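Side-chain contacts in DinB-like domain-containing protein (Thermus thermophilus, PDB 2YQY), which is of unknown function but, as a four-helix-bundle member of the DinB superfamily with an exposed histidine triad, may bind a metal ion: residues Ala19-Leu24 / Leu56-Thr61; Pro33-Ala38 / Trp45-Val50; Ala51-Leu56 / Ala157-Ala162; Ala62-Arg67 / Ala133-Pro138. All blocks are in the same frame, centred on the assembly; numbering follows the deposited sequence.

Interaction 1: Ala19-Leu24 / Leu56-Thr61; sequences ASRKAL and LVEDST
Arg21 and Glu58 meet inside the four-helix bundle, joining helix 10-30 to helix 47-71 through charge rather than through apolar packing. The CA atoms of Arg21 and Glu58 stand 11.4 Å apart, and their side chains span that distance, sliding past each other in opposite directions. From CB, the Arg21 chain leaves with CG anti to the backbone N (chi1 179°). The CG-CD part carries the bend, chi2 and chi3 both 56°, that turns NE to Glu156 and NH2 to Glu58. NE forms a salt bridge to Glu156 on helix 153-165, so the strongest partner of this arginine belongs to a third helix. CZ comes within 4.0 Å of Glu58 OE1, and NH1 makes a weak hydrogen bond to the carbonyl of Leu113.

The tip atom does most of the touching. Arg21 NH2 forms a salt bridge with Glu58 OE1 at 3.2 Å and lies 3.3 Å from Glu58 OE2, with guanidinium and carboxylate planes 26° apart. The approach is oblique, and the pair is best described as a salt bridge. Glu58 OE1 is also salt-bridged to Arg117 NE on helix 106-126, which gives OE1 two arginine partners and would tend to keep the carboxylate ionised. A water supplies the directed bonds: lying at the guanidinium edge and in its plane, it accepts from Arg21 NH2 at 2.8 Å and donates to Glu58 OE1 at 2.8 Å.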
loop_
_atom_site.group_PDB
_atom_site.type_symbol
_atom_site.label_atom_id
_atom_site.label_comp_id
_atom_site.label_asym_id
_atom_site.label_seq_id
_atom_site.Cartn_x
_atom_site.Cartn_y
_atom_site.Cartn_z
ATOM N N ALA A 19 0.973 -5.893 -9.544
ATOM C CA ALA A 19 2.353 -5.983 -10.015
ATOM C C ALA A 19 3.379 -5.475 -9.001
ATOM O O ALA A 19 4.409 -6.121 -8.784
ATOM C CB ALA A 19 2.516 -5.221 -11.380
ATOM N N SER A 20 3.133 -4.311 -8.401
ATOM C CA SER A 20 4.094 -3.719 -7.483
ATOM C C SER A 20 4.196 -4.585 -6.210
ATOM O O SER A 20 5.253 -4.670 -5.598
ATOM C CB SER A 20 3.765 -2.232 -7.183
ATOM O OG SER A 20 2.439 -2.055 -6.667
ATOM N N ARG A 21 3.098 -5.233 -5.825
ATOM C CA ARG A 21 3.108 -6.138 -4.694
ATOM C C ARG A 21 3.950 -7.391 -4.944
ATOM O O ARG A 21 4.735 -7.799 -4.071
ATOM C CB ARG A 21 1.687 -6.475 -4.212
ATOM C CG ARG A 21 1.632 -7.459 -3.019
ATOM C CD ARG A 21 2.464 -6.957 -1.799
ATOM N NE ARG A 21 2.061 -5.619 -1.351
ATOM C CZ ARG A 21 1.264 -5.403 -0.314
ATOM N NH1 ARG A 21 0.787 -6.441 0.384
ATOM N NH2 ARG A 21 0.946 -4.153 0.036
ATOM N N LYS A 22 3.819 -7.999 -6.116
ATOM C CA LYS A 22 4.721 -9.098 -6.472
ATOM C C LYS A 22 6.203 -8.650 -6.373
ATOM O O LYS A 22 7.036 -9.352 -5.815
ATOM C CB LYS A 22 4.388 -9.632 -7.871
ATOM C CG LYS A 22 2.960 -10.147 -7.977
ATOM C CD LYS A 22 2.548 -10.506 -9.393
ATOM C CE LYS A 22 1.115 -11.027 -9.438
ATOM N NZ LYS A 22 0.570 -10.951 -10.819
ATOM N N ALA A 23 6.502 -7.469 -6.919
ATOM C CA ALA A 23 7.853 -6.908 -6.936
ATOM C C ALA A 23 8.348 -6.679 -5.492
ATOM O O ALA A 23 9.461 -7.053 -5.136
ATOM C CB ALA A 23 7.876 -5.613 -7.765
ATOM N N LEU A 24 7.501 -6.081 -4.657
ATOM C CA LEU A 24 7.849 -5.834 -3.260
ATOM C C LEU A 24 8.103 -7.129 -2.489
ATOM O O LEU A 24 9.088 -7.230 -1.758
ATOM C CB LEU A 24 6.737 -5.011 -2.544
ATOM C CG LEU A 24 6.981 -4.804 -1.031
ATOM C CD1 LEU A 24 8.277 -4.032 -0.798
ATOM C CD2 LEU A 24 5.816 -4.048 -0.371
ATOM N N LEU A 56 0.248 -0.478 6.442
ATOM C CA LEU A 56 -0.688 0.354 7.264
ATOM C C LEU A 56 -1.517 1.290 6.333
ATOM O O LEU A 56 -2.739 1.481 6.524
ATOM C CB LEU A 56 0.058 1.152 8.334
ATOM C CG LEU A 56 0.756 0.247 9.362
ATOM C CD1 LEU A 56 1.653 1.040 10.364
ATOM C CD2 LEU A 56 -0.278 -0.640 10.095
ATOM N N VAL A 57 -0.863 1.833 5.314
ATOM C CA VAL A 57 -1.551 2.734 4.407
ATOM C C VAL A 57 -2.614 1.966 3.602
ATOM O O VAL A 57 -3.690 2.516 3.329
ATOM C CB VAL A 57 -0.565 3.535 3.523
ATOM C CG1 VAL A 57 -1.302 4.297 2.395
ATOM C CG2 VAL A 57 0.281 4.530 4.412
ATOM N N GLU A 58 -2.348 0.719 3.232
ATOM C CA GLU A 58 -3.367 -0.075 2.518
ATOM C C GLU A 58 -4.526 -0.418 3.437
ATOM O O GLU A 58 -5.660 -0.423 3.022
ATOM C CB GLU A 58 -2.809 -1.393 2.000
ATOM C CG GLU A 58 -1.744 -1.189 0.965
ATOM C CD GLU A 58 -1.710 -2.241 -0.133
ATOM O OE1 GLU A 58 -2.207 -3.389 0.053
ATOM O OE2 GLU A 58 -1.138 -1.899 -1.181
ATOM N N ASP A 59 -4.225 -0.685 4.703
ATOM C CA ASP A 59 -5.290 -0.922 5.680
ATOM C C ASP A 59 -6.188 0.309 5.824
ATOM O O ASP A 59 -7.401 0.212 5.773
ATOM C CB ASP A 59 -4.715 -1.348 7.031
ATOM C CG ASP A 59 -5.791 -1.582 8.060
ATOM O OD1 ASP A 59 -6.313 -2.710 8.110
ATOM O OD2 ASP A 59 -6.131 -0.643 8.812
ATOM N N SER A 60 -5.549 1.461 5.972
ATOM C CA SER A 60 -6.203 2.737 6.154
ATOM C C SER A 60 -7.075 3.046 4.899
ATOM O O SER A 60 -8.295 3.390 5.007
ATOM C CB SER A 60 -5.092 3.760 6.366
ATOM O OG SER A 60 -5.635 5.020 6.550
ATOM N N THR A 61 -6.485 2.843 3.717
ATOM C CA THR A 61 -7.214 3.029 2.426
ATOM C C THR A 61 -8.464 2.180 2.352
ATOM O O THR A 61 -9.563 2.646 1.952
ATOM C CB THR A 61 -6.305 2.669 1.231
ATOM O OG1 THR A 61 -5.152 3.523 1.270
ATOM C CG2 THR A 61 -7.066 2.866 -0.126
HETATM O O HOH W 1 -0.760 -4.458 2.237
#

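Interaction 2: Pro33-Ala38 / Trp45-Val50; sequences PAWLSA and WTPLMV
Leu36 and Leu48 supply the hydrogen bond of this contact: Leu48 N donates to Leu36 O at 3.3 Å. The N-H...O angle of 160° and the donor's position in the carbonyl plane support the bond despite its length. A weaker polar approach runs nearby, where a bent CA-H...O contact brings Thr46 CA to 3.5 Å from Ala38 O.

Within 45-50, Thr46 and Met49 cap the start of helix 47-71. Thr46 OG1 sits between the backbone N and the carbonyl carbon (chi1 70°), from where it accepts from Met49 N at 3.2 Å. In return, Thr46 N makes a weak bond to Met49 SD. Together these form a capping box, with Thr46 as N-cap and Pro47 as the first residue of the helix. The contact thus packs the short, weakly bonded helix 33-36 against the N-terminal end of helix 47-71, at one end of the four-helix bundle, where Pro47 also touches Leu163 of helix 153-165.

The aromatic part is a CH-pi contact. Pro47 CG lies over one face of the Trp35 six-membered ring, 3.5 Å from its centroid and 10° off the ring normal. Trp35 NE1 donates to Ser166 O near the chain's C-terminus, which helps fix how the indole is turned. With only a methyl in place of the indole, as in an alanine here, Pro47 CB and CG would probably lose their aromatic cover and Ser166 O its indole donor.

Apolar packing covers the rest. Leu36 CB meets Leu48 CD1 at 3.9 Å. Farther along its chain, Leu36 CD2 stands 4.3 Å from Pro47 CB.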
loop_
_atom_site.group_PDB
_atom_site.type_symbol
_atom_site.label_atom_id
_atom_site.label_comp_id
_atom_site.label_asym_id
_atom_site.label_seq_id
_atom_site.Cartn_x
_atom_site.Cartn_y
_atom_site.Cartn_z
ATOM N N PRO A 33 19.255 -10.523 5.014
ATOM C CA PRO A 33 18.717 -10.216 6.354
ATOM C C PRO A 33 19.299 -8.955 7.029
ATOM O O PRO A 33 18.567 -8.213 7.689
ATOM C CB PRO A 33 19.081 -11.467 7.165
ATOM C CG PRO A 33 19.092 -12.567 6.163
ATOM C CD PRO A 33 19.566 -11.960 4.870
ATOM N N ALA A 34 20.604 -8.737 6.872
ATOM C CA ALA A 34 21.300 -7.601 7.481
ATOM C C ALA A 34 20.828 -6.274 6.882
ATOM O O ALA A 34 20.718 -5.293 7.584
ATOM N N TRP A 35 20.562 -6.265 5.579
ATOM C CA TRP A 35 20.053 -5.086 4.870
ATOM C C TRP A 35 18.613 -4.721 5.244
ATOM O O TRP A 35 18.257 -3.531 5.290
ATOM C CB TRP A 35 20.179 -5.283 3.352
ATOM C CG TRP A 35 19.639 -4.149 2.537
ATOM C CD1 TRP A 35 20.300 -3.006 2.159
ATOM C CD2 TRP A 35 18.323 -4.047 1.989
ATOM N NE1 TRP A 35 19.465 -2.196 1.413
ATOM C CE2 TRP A 35 18.246 -2.813 1.298
ATOM C CE3 TRP A 35 17.191 -4.868 2.029
ATOM C CZ2 TRP A 35 17.092 -2.399 0.645
ATOM C CZ3 TRP A 35 16.048 -4.446 1.377
ATOM C CH2 TRP A 35 16.011 -3.229 0.692
ATOM N N LEU A 36 17.787 -5.742 5.482
ATOM C CA LEU A 36 16.379 -5.578 5.882
ATOM C C LEU A 36 16.189 -4.749 7.146
ATOM O O LEU A 36 15.227 -3.979 7.262
ATOM C CB LEU A 36 15.714 -6.946 6.071
ATOM C CG LEU A 36 15.325 -7.728 4.807
ATOM C CD1 LEU A 36 14.619 -9.017 5.233
ATOM C CD2 LEU A 36 14.436 -6.906 3.865
ATOM N N SER A 37 17.113 -4.944 8.085
ATOM C CA SER A 37 17.120 -4.293 9.387
ATOM C C SER A 37 18.109 -3.134 9.495
ATOM O O SER A 37 18.302 -2.614 10.577
ATOM C CB SER A 37 17.464 -5.322 10.470
ATOM O OG SER A 37 16.449 -6.292 10.568
ATOM N N ALA A 38 18.739 -2.741 8.393
ATOM C CA ALA A 38 19.657 -1.595 8.383
ATOM C C ALA A 38 18.952 -0.308 7.927
ATOM O O ALA A 38 18.118 -0.355 7.026
ATOM C CB ALA A 38 20.893 -1.887 7.495
ATOM N N TRP A 45 14.706 5.240 8.427
ATOM C CA TRP A 45 14.046 3.986 8.748
ATOM C C TRP A 45 14.635 2.825 7.917
ATOM O O TRP A 45 15.410 3.053 6.976
ATOM C CB TRP A 45 12.536 4.159 8.521
ATOM C CG TRP A 45 12.081 4.493 7.143
ATOM C CD1 TRP A 45 12.844 4.801 6.036
ATOM C CD2 TRP A 45 10.718 4.574 6.721
ATOM N NE1 TRP A 45 12.027 5.037 4.953
ATOM C CE2 TRP A 45 10.719 4.909 5.347
ATOM C CE3 TRP A 45 9.491 4.396 7.378
ATOM C CZ2 TRP A 45 9.526 5.062 4.602
ATOM C CZ3 TRP A 45 8.293 4.530 6.629
ATOM C CH2 TRP A 45 8.333 4.858 5.260
ATOM N N THR A 46 14.247 1.588 8.251
ATOM C CA THR A 46 14.749 0.384 7.560
ATOM C C THR A 46 13.767 -0.097 6.486
ATOM O O THR A 46 12.647 0.362 6.466
ATOM C CB THR A 46 14.935 -0.759 8.539
ATOM O OG1 THR A 46 13.634 -1.179 8.955
ATOM C CG2 THR A 46 15.823 -0.319 9.767
ATOM N N PRO A 47 14.207 -0.994 5.555
ATOM C CA PRO A 47 13.291 -1.607 4.580
ATOM C C PRO A 47 12.071 -2.278 5.200
ATOM O O PRO A 47 10.984 -2.197 4.653
ATOM C CB PRO A 47 14.160 -2.645 3.888
ATOM C CG PRO A 47 15.536 -2.062 3.949
ATOM C CD PRO A 47 15.607 -1.401 5.309
ATOM N N LEU A 48 12.244 -2.945 6.339
ATOM C CA LEU A 48 11.097 -3.536 7.030
ATOM C C LEU A 48 10.070 -2.511 7.576
ATOM O O LEU A 48 8.885 -2.788 7.633
ATOM C CB LEU A 48 11.588 -4.467 8.150
ATOM C CG LEU A 48 12.248 -5.754 7.656
ATOM C CD1 LEU A 48 12.989 -6.454 8.820
ATOM C CD2 LEU A 48 11.220 -6.700 6.986
ATOM N N MET A 49 10.543 -1.355 8.010
ATOM C CA MET A 49 9.661 -0.249 8.419
ATOM C C MET A 49 8.959 0.316 7.197
ATOM O O MET A 49 7.778 0.628 7.258
ATOM C CB MET A 49 10.465 0.839 9.113
ATOM C CG MET A 49 11.032 0.420 10.460
ATOM S SD MET A 49 12.235 1.521 11.259
ATOM C CE MET A 49 13.107 0.238 12.102
ATOM N N VAL A 50 9.678 0.421 6.074
ATOM C CA VAL A 50 9.043 0.890 4.861
ATOM C C VAL A 50 7.869 -0.052 4.536
ATOM O O VAL A 50 6.769 0.403 4.277
ATOM C CB VAL A 50 10.034 0.937 3.660
ATOM C CG1 VAL A 50 9.299 1.251 2.370
ATOM C CG2 VAL A 50 11.151 1.962 3.921
#

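Interaction 3: Ala51-Leu56 / Ala157-Ala162; sequences AEHVAL and AHHLKA
His159 NE2 is approached by two atoms of the His53 imidazole, CD2 at 3.5 Å and NE2 at 3.7 Å. Neither approach is a hydrogen bond; the evidence points to an aromatic pair. His53 turns its edge toward a face of His159 in an offset edge-to-face arrangement, with centroids 5.0 Å apart and planes at 75°. His158 CD2 lies over the centre of the other face of His159, 3.6 Å above the ring plane, leaving that imidazole flanked by histidine carbons on both faces.

In the four-helix bundle this pair bridges helix 47-71 and helix 153-165. His159 also has an edge-to-face neighbour in His155, whose ring meets that of His53 as well. The three imidazoles thus converge, and are probably the exposed histidine triad for which the protein is noted. His155, Glu156 and His159 fit an HExxH pattern, and such a cluster is consistent with the metal-binding histidines of DinB relatives, although no metal is bound to these histidines here.

Beside the ring pair, a valine methyl packs on His159 CB and the adjoining ring carbon CG. CG1 of Val54 is anti to the backbone N (chi1 165°), which leaves CG2 anti to the carbonyl carbon and facing His159 CB at 3.7 Å. His159 CG is a little farther from that methyl. Val54 and His159 slide past each other in opposite directions, which leaves Val54 CG2 beside His159 CB.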
loop_
_atom_site.group_PDB
_atom_site.type_symbol
_atom_site.label_atom_id
_atom_site.label_comp_id
_atom_site.label_asym_id
_atom_site.label_seq_id
_atom_site.Cartn_x
_atom_site.Cartn_y
_atom_site.Cartn_z
ATOM N N ALA A 51 8.125 -1.358 4.537
ATOM C CA ALA A 51 7.098 -2.362 4.193
ATOM C C ALA A 51 5.888 -2.307 5.145
ATOM O O ALA A 51 4.754 -2.385 4.709
ATOM C CB ALA A 51 7.714 -3.768 4.173
ATOM N N GLU A 52 6.144 -2.185 6.448
ATOM C CA GLU A 52 5.069 -2.028 7.438
ATOM C C GLU A 52 4.251 -0.769 7.132
ATOM O O GLU A 52 3.014 -0.810 7.179
ATOM C CB GLU A 52 5.643 -2.009 8.877
ATOM C CG GLU A 52 4.676 -1.464 9.881
ATOM C CD GLU A 52 5.283 -1.084 11.218
ATOM O OE1 GLU A 52 6.518 -0.853 11.326
ATOM O OE2 GLU A 52 4.492 -1.006 12.188
ATOM N N HIS A 53 4.927 0.321 6.750
ATOM C CA HIS A 53 4.242 1.556 6.328
ATOM C C HIS A 53 3.290 1.332 5.140
ATOM O O HIS A 53 2.155 1.767 5.162
ATOM C CB HIS A 53 5.267 2.638 5.961
ATOM C CG HIS A 53 4.654 3.914 5.448
ATOM N ND1 HIS A 53 3.924 4.767 6.244
ATOM C CD2 HIS A 53 4.672 4.475 4.215
ATOM C CE1 HIS A 53 3.493 5.788 5.521
ATOM N NE2 HIS A 53 3.952 5.643 4.287
ATOM N N VAL A 54 3.779 0.659 4.105
ATOM C CA VAL A 54 2.964 0.285 2.980
ATOM C C VAL A 54 1.688 -0.475 3.422
ATOM O O VAL A 54 0.592 -0.141 2.971
ATOM C CB VAL A 54 3.784 -0.556 1.940
ATOM C CG1 VAL A 54 2.841 -1.261 0.941
ATOM C CG2 VAL A 54 4.824 0.359 1.222
ATOM N N ALA A 55 1.854 -1.517 4.248
ATOM C CA ALA A 55 0.748 -2.264 4.800
ATOM C C ALA A 55 -0.245 -1.364 5.573
ATOM O O ALA A 55 -1.468 -1.494 5.398
ATOM C CB ALA A 55 1.271 -3.405 5.709
ATOM N N LEU A 56 0.248 -0.478 6.442
ATOM C CA LEU A 56 -0.688 0.354 7.264
ATOM C C LEU A 56 -1.517 1.290 6.333
ATOM O O LEU A 56 -2.739 1.481 6.524
ATOM C CB LEU A 56 0.058 1.152 8.334
ATOM C CG LEU A 56 0.756 0.247 9.362
ATOM C CD1 LEU A 56 1.653 1.040 10.364
ATOM C CD2 LEU A 56 -0.278 -0.640 10.095
ATOM N N ALA A 157 4.165 2.027 -5.368
ATOM C CA ALA A 157 5.196 2.195 -6.403
ATOM C C ALA A 157 6.343 3.078 -5.875
ATOM O O ALA A 157 7.529 2.788 -6.039
ATOM C CB ALA A 157 4.595 2.761 -7.726
ATOM N N HIS A 158 5.971 4.153 -5.208
ATOM C CA HIS A 158 6.945 5.070 -4.651
ATOM C C HIS A 158 7.895 4.362 -3.639
ATOM O O HIS A 158 9.144 4.510 -3.704
ATOM C CB HIS A 158 6.230 6.230 -3.963
ATOM C CG HIS A 158 7.161 7.081 -3.164
ATOM N ND1 HIS A 158 7.798 8.183 -3.693
ATOM C CD2 HIS A 158 7.613 6.951 -1.894
ATOM C CE1 HIS A 158 8.597 8.707 -2.780
ATOM N NE2 HIS A 158 8.514 7.972 -1.682
ATOM N N HIS A 159 7.316 3.576 -2.725
ATOM C CA HIS A 159 8.149 2.944 -1.666
ATOM C C HIS A 159 8.969 1.786 -2.207
ATOM O O HIS A 159 10.110 1.604 -1.827
ATOM C CB HIS A 159 7.304 2.578 -0.444
ATOM C CG HIS A 159 6.881 3.799 0.331
ATOM N ND1 HIS A 159 7.777 4.563 1.041
ATOM C CD2 HIS A 159 5.704 4.465 0.381
ATOM C CE1 HIS A 159 7.161 5.624 1.537
ATOM N NE2 HIS A 159 5.893 5.574 1.162
ATOM N N LEU A 160 8.393 1.029 -3.130
ATOM C CA LEU A 160 9.162 0.020 -3.861
ATOM C C LEU A 160 10.387 0.628 -4.578
ATOM O O LEU A 160 11.496 0.135 -4.459
ATOM C CB LEU A 160 8.242 -0.690 -4.869
ATOM C CG LEU A 160 8.880 -1.705 -5.830
ATOM C CD1 LEU A 160 9.497 -2.885 -5.028
ATOM C CD2 LEU A 160 7.834 -2.149 -6.869
ATOM N N LYS A 161 10.169 1.701 -5.329
ATOM C CA LYS A 161 11.258 2.429 -5.982
ATOM C C LYS A 161 12.371 2.888 -5.016
ATOM O O LYS A 161 13.577 2.794 -5.344
ATOM C CB LYS A 161 10.680 3.624 -6.728
ATOM C CG LYS A 161 11.417 4.019 -7.943
ATOM C CD LYS A 161 10.625 5.092 -8.663
ATOM C CE LYS A 161 9.374 4.533 -9.329
ATOM N NZ LYS A 161 9.495 4.622 -10.816
ATOM N N ALA A 162 11.975 3.401 -3.851
ATOM C CA ALA A 162 12.930 3.833 -2.819
ATOM C C ALA A 162 13.776 2.659 -2.283
ATOM O O ALA A 162 14.989 2.771 -2.145
ATOM C CB ALA A 162 12.203 4.533 -1.686
#

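Interaction 4: Ala62-Arg67 / Ala133-Pro138; sequences ARVLRR and ATFPHP
Phe135 extends its ring toward Val64 and Arg67 because its CG stands opposite the backbone N (chi1 -174°), and the Arg67 chain, with CG likewise placed, runs extended from CG to NE until it reaches the same ring. The contact lays strand 135-137, an element outside the bundle helices, against helix 47-71 of the four-helix bundle. The CA atoms of Val64 and Phe135 are 7.1 Å apart, a gap closed by the valine methyls against Phe135 CB and its ring.

Val64 touches with both methyls. Its CG1 packs on Phe135 CB at 3.8 Å, while CG2 lies 3.9 Å from Phe135 CD2; the two side chains cross at a slant. At the CD1/CE1 side of the ring, obliquely placed, Arg67 contributes mainly its aliphatic part, CD standing 3.8 Å from Phe135 CE1. Pro136 CD adds cover from within the strand segment, 3.4 Å above one ring face and displaced toward the rim. Leu68, one residue beyond the helix segment, also touches Phe135. The strand is held further by backbone hydrogen bonds between Phe135 and Leu143, and by Trp148 NE1 donating to Phe135 O.

Replacing the phenylalanine by a serine would probably open a gap beside the Val64 methyls and leave the Arg67 chain free to swing. The guanidinium does not stack on the ring: the planes are 50° apart, the approach is oblique, and Arg67 NH1 stays 4.0 Å from Phe135 CD1.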
loop_
_atom_site.group_PDB
_atom_site.type_symbol
_atom_site.label_atom_id
_atom_site.label_comp_id
_atom_site.label_asym_id
_atom_site.label_seq_id
_atom_site.Cartn_x
_atom_site.Cartn_y
_atom_site.Cartn_z
ATOM N N ALA A 62 -8.306 0.917 2.744
ATOM C CA ALA A 62 -9.443 -0.019 2.767
ATOM C C ALA A 62 -10.570 0.484 3.676
ATOM O O ALA A 62 -11.744 0.387 3.329
ATOM C CB ALA A 62 -8.980 -1.375 3.193
ATOM N N ARG A 63 -10.230 1.037 4.840
ATOM C CA ARG A 63 -11.260 1.609 5.726
ATOM C C ARG A 63 -11.921 2.860 5.130
ATOM O O ARG A 63 -13.099 3.106 5.353
ATOM C CB ARG A 63 -10.653 1.955 7.093
ATOM C CG ARG A 63 -10.047 0.746 7.777
ATOM C CD ARG A 63 -9.463 1.060 9.174
ATOM N NE ARG A 63 -8.615 -0.061 9.545
ATOM C CZ ARG A 63 -9.077 -1.201 10.051
ATOM N NH1 ARG A 63 -10.368 -1.339 10.328
ATOM N NH2 ARG A 63 -8.241 -2.195 10.328
ATOM N N VAL A 64 -11.155 3.668 4.402
ATOM C CA VAL A 64 -11.721 4.849 3.719
ATOM C C VAL A 64 -12.712 4.372 2.691
ATOM O O VAL A 64 -13.844 4.897 2.605
ATOM C CB VAL A 64 -10.615 5.739 3.058
ATOM C CG1 VAL A 64 -11.267 6.783 2.112
ATOM C CG2 VAL A 64 -9.742 6.427 4.142
ATOM N N LEU A 65 -12.312 3.356 1.905
ATOM C CA LEU A 65 -13.226 2.817 0.905
ATOM C C LEU A 65 -14.474 2.278 1.557
ATOM O O LEU A 65 -15.573 2.422 1.009
ATOM C CB LEU A 65 -12.547 1.721 0.069
ATOM C CG LEU A 65 -11.388 2.176 -0.868
ATOM C CD1 LEU A 65 -10.730 1.008 -1.639
ATOM C CD2 LEU A 65 -11.881 3.221 -1.831
ATOM N N ARG A 66 -14.338 1.601 2.690
ATOM C CA ARG A 66 -15.521 1.096 3.392
ATOM C C ARG A 66 -16.418 2.255 3.828
ATOM O O ARG A 66 -17.621 2.170 3.712
ATOM C CB ARG A 66 -15.119 0.252 4.596
ATOM C CG ARG A 66 -16.304 -0.381 5.379
ATOM C CD ARG A 66 -15.789 -1.308 6.503
ATOM N NE ARG A 66 -14.984 -0.546 7.455
ATOM C CZ ARG A 66 -14.274 -1.059 8.457
ATOM N NH1 ARG A 66 -14.250 -2.360 8.675
ATOM N NH2 ARG A 66 -13.595 -0.254 9.264
ATOM N N ARG A 67 -15.846 3.317 4.372
ATOM C CA ARG A 67 -16.692 4.496 4.744
ATOM C C ARG A 67 -17.378 5.135 3.505
ATOM O O ARG A 67 -18.583 5.453 3.528
ATOM C CB ARG A 67 -15.839 5.539 5.450
ATOM C CG ARG A 67 -16.621 6.582 6.228
ATOM C CD ARG A 67 -15.661 7.682 6.782
ATOM N NE ARG A 67 -16.421 8.437 7.806
ATOM C CZ ARG A 67 -17.133 9.525 7.552
ATOM N NH1 ARG A 67 -17.151 10.033 6.327
ATOM N NH2 ARG A 67 -17.823 10.119 8.522
ATOM N N ALA A 133 -18.601 10.457 -3.870
ATOM C CA ALA A 133 -18.351 10.824 -2.468
ATOM C C ALA A 133 -16.847 10.881 -2.211
ATOM O O ALA A 133 -16.104 10.063 -2.770
ATOM C CB ALA A 133 -19.039 9.839 -1.519
ATOM N N THR A 134 -16.410 11.811 -1.353
ATOM C CA THR A 134 -14.976 12.030 -1.155
ATOM C C THR A 134 -14.579 11.959 0.323
ATOM O O THR A 134 -15.405 12.182 1.237
ATOM C CB THR A 134 -14.440 13.360 -1.777
ATOM O OG1 THR A 134 -14.939 14.470 -1.043
ATOM C CG2 THR A 134 -14.772 13.514 -3.272
ATOM N N PHE A 135 -13.327 11.618 0.555
ATOM C CA PHE A 135 -12.814 11.636 1.923
ATOM C C PHE A 135 -11.404 12.244 1.820
ATOM O O PHE A 135 -10.708 11.981 0.828
ATOM C CB PHE A 135 -12.841 10.221 2.551
ATOM C CG PHE A 135 -12.454 10.199 4.011
ATOM C CD1 PHE A 135 -13.404 10.388 5.006
ATOM C CD2 PHE A 135 -11.118 10.072 4.385
ATOM C CE1 PHE A 135 -13.036 10.409 6.364
ATOM C CE2 PHE A 135 -10.748 10.121 5.738
ATOM C CZ PHE A 135 -11.689 10.285 6.720
ATOM N N PRO A 136 -11.005 13.087 2.797
ATOM C CA PRO A 136 -9.693 13.750 2.677
ATOM C C PRO A 136 -8.466 12.845 2.797
ATOM O O PRO A 136 -8.351 12.055 3.761
ATOM C CB PRO A 136 -9.710 14.847 3.759
ATOM C CG PRO A 136 -10.750 14.377 4.763
ATOM C CD PRO A 136 -11.776 13.564 3.967
ATOM N N HIS A 137 -7.570 12.973 1.812
ATOM C CA HIS A 137 -6.274 12.296 1.839
ATOM C C HIS A 137 -5.281 13.353 2.332
ATOM O O HIS A 137 -5.318 14.480 1.879
ATOM C CB HIS A 137 -5.881 11.770 0.438
ATOM C CG HIS A 137 -4.573 11.023 0.416
ATOM N ND1 HIS A 137 -4.482 9.661 0.180
ATOM C CD2 HIS A 137 -3.309 11.448 0.650
ATOM C CE1 HIS A 137 -3.212 9.286 0.249
ATOM N NE2 HIS A 137 -2.481 10.352 0.541
ATOM N N PRO A 138 -4.442 13.011 3.318
ATOM C CA PRO A 138 -3.481 13.999 3.846
ATOM C C PRO A 138 -2.588 14.777 2.810
ATOM O O PRO A 138 -2.167 15.939 3.033
ATOM C CB PRO A 138 -2.607 13.151 4.797
ATOM C CG PRO A 138 -2.976 11.689 4.534
ATOM C CD PRO A 138 -4.406 11.734 4.068
#

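In the fold
All four contacts draw on helix 47-71. Interactions 1 and 3 lie closest, with centres 7 Å apart, and touch where Arg21 NH2 packs on Val54 CG1 at 3.6 Å; because Arg21 also pairs with Glu156, the buried charges of interaction 1 reach the HExxH residues to which His159 of interaction 3 belongs. Interaction 2, its centre 12 Å from that of interaction 3, flanks the probable histidine site: Trp45 CZ2 lies 3.9 Å from His159 CE1. Interaction 4 stands apart, 19 Å from interaction 3 and 30 Å from interaction 2 between centres, and interactions 2 and 4 lie on opposite sides of the chain's centre.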